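Local coordinates for protein carbonic anhydrase (Porphyridium purpureum, PDB 1DDZ) that probably catalyses the reversible hydration of carbon dioxide to hydrogencarbonate as a zinc-dependent carbonic anhydrase of the beta class, at residues A[35-40]-A[460-465]. Sequence-based numbering, arbitrary orientation.
Sequences GKSNIF and ELEVQG
Gln-464 reaches Phe-40 with CG anti to its own backbone N (chi1 169°) and a bend at chi2 (78°), which brings its amide up to the CE1 and CZ corner of the ring. Phe-40 comes from the opposite direction, and the ring and amide planes stand 90° apart. Gln-464 CD lies 4.0 Å from Phe-40 CZ. Farther back along the same chain, Ile-39 CD1 packs on Gln-464 CG at 3.9 Å. Ser-37 CB also lies close to the end of the Gln-464 amide. An alanine in place of this glutamine would probably leave Phe-40 CE1 and CZ and Ile-39 CD1 without their packing partner and open a gap between helix and strand. The polar link runs through one water, which is hydrogen-bonded to Ser-37 OG (2.9 Å) and donates to Glu-462 OE1 (3.1 Å). The same hydroxyl caps the helix, accepting a nearly straight bond from Ile-39 N (3.2 Å). Glu-462 OE1 also forms a long, weak ion pair with Arg-378. The contact joins the N-cap of helix 38-53 to strand 462-468 of the mixed sheet in the C-terminal beta-carbonic anhydrase region, away from both zinc sites.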
# COMPACT_ATOMS: atom_id res chain seq x y z
N GLY A 35 1.87 -32.31 -11.82
CA GLY A 35 0.51 -32.41 -12.31
C GLY A 35 0.29 -32.69 -13.78
O GLY A 35 1.13 -33.32 -14.44
N LYS A 36 -0.81 -32.14 -14.32
CA LYS A 36 -1.22 -32.34 -15.71
C LYS A 36 -0.65 -31.39 -16.79
O LYS A 36 -0.21 -31.83 -17.86
CB LYS A 36 -2.74 -32.31 -15.78
CG LYS A 36 -3.43 -33.24 -14.79
CD LYS A 36 -3.28 -34.70 -15.18
CE LYS A 36 -3.80 -35.63 -14.09
NZ LYS A 36 -2.91 -35.67 -12.89
N SER A 37 -0.70 -30.09 -16.51
CA SER A 37 -0.22 -29.07 -17.43
C SER A 37 1.10 -29.40 -18.13
O SER A 37 1.93 -30.19 -17.64
CB SER A 37 -0.11 -27.72 -16.71
OG SER A 37 0.44 -26.70 -17.54
N ASN A 38 1.31 -28.78 -19.28
CA ASN A 38 2.52 -28.98 -20.03
C ASN A 38 3.70 -28.31 -19.32
O ASN A 38 4.84 -28.63 -19.60
CB ASN A 38 2.36 -28.56 -21.51
CG ASN A 38 2.66 -27.08 -21.76
OD1 ASN A 38 3.40 -26.75 -22.69
ND2 ASN A 38 2.05 -26.20 -20.98
N ILE A 39 3.42 -27.45 -18.33
CA ILE A 39 4.51 -26.82 -17.60
C ILE A 39 5.30 -27.84 -16.81
O ILE A 39 6.50 -27.70 -16.63
CB ILE A 39 4.06 -25.65 -16.65
CG1 ILE A 39 3.08 -26.12 -15.58
CG2 ILE A 39 3.54 -24.49 -17.46
CD1 ILE A 39 2.97 -25.15 -14.45
N PHE A 40 4.64 -28.90 -16.35
CA PHE A 40 5.32 -29.94 -15.60
C PHE A 40 6.18 -30.74 -16.58
O PHE A 40 7.34 -31.05 -16.31
CB PHE A 40 4.29 -30.81 -14.89
CG PHE A 40 3.52 -30.07 -13.85
CD1 PHE A 40 2.18 -29.74 -14.06
CD2 PHE A 40 4.13 -29.67 -12.66
CE1 PHE A 40 1.46 -29.04 -13.10
CE2 PHE A 40 3.42 -28.97 -11.70
CZ PHE A 40 2.08 -28.65 -11.92
N GLU A 460 -10.09 -17.31 -21.41
CA GLU A 460 -9.33 -18.48 -20.95
C GLU A 460 -8.27 -18.02 -19.96
O GLU A 460 -7.35 -17.30 -20.33
CB GLU A 460 -8.59 -19.17 -22.10
CG GLU A 460 -9.41 -20.04 -23.00
CD GLU A 460 -8.60 -20.56 -24.20
OE1 GLU A 460 -8.71 -21.76 -24.50
OE2 GLU A 460 -7.87 -19.76 -24.83
N LEU A 461 -8.40 -18.44 -18.71
CA LEU A 461 -7.45 -18.06 -17.70
C LEU A 461 -7.37 -19.15 -16.64
O LEU A 461 -8.27 -19.33 -15.84
CB LEU A 461 -7.86 -16.74 -17.05
CG LEU A 461 -6.93 -16.25 -15.94
CD1 LEU A 461 -5.57 -15.88 -16.50
CD2 LEU A 461 -7.55 -15.05 -15.31
N GLU A 462 -6.25 -19.85 -16.63
CA GLU A 462 -6.01 -20.92 -15.67
C GLU A 462 -5.11 -20.45 -14.52
O GLU A 462 -4.10 -19.80 -14.75
CB GLU A 462 -5.34 -22.08 -16.40
CG GLU A 462 -4.80 -23.19 -15.54
CD GLU A 462 -4.16 -24.29 -16.36
OE1 GLU A 462 -2.95 -24.19 -16.64
OE2 GLU A 462 -4.88 -25.26 -16.72
N VAL A 463 -5.53 -20.69 -13.29
CA VAL A 463 -4.72 -20.30 -12.14
C VAL A 463 -4.10 -21.59 -11.61
O VAL A 463 -4.81 -22.48 -11.14
CB VAL A 463 -5.56 -19.64 -11.03
CG1 VAL A 463 -4.66 -19.26 -9.86
CG2 VAL A 463 -6.29 -18.40 -11.58
N GLN A 464 -2.79 -21.70 -11.72
CA GLN A 464 -2.03 -22.87 -11.30
C GLN A 464 -1.18 -22.62 -10.04
O GLN A 464 -0.60 -21.54 -9.86
CB GLN A 464 -1.14 -23.32 -12.47
CG GLN A 464 -0.09 -24.36 -12.17
CD GLN A 464 -0.64 -25.78 -12.07
OE1 GLN A 464 -0.69 -26.37 -10.99
NE2 GLN A 464 -1.02 -26.33 -13.20
N GLY A 465 -1.16 -23.61 -9.15
CA GLY A 465 -0.39 -23.54 -7.92
C GLY A 465 0.74 -24.55 -8.10
O GLY A 465 0.51 -25.67 -8.57
O HOH W 1 -0.17 -24.76 -15.42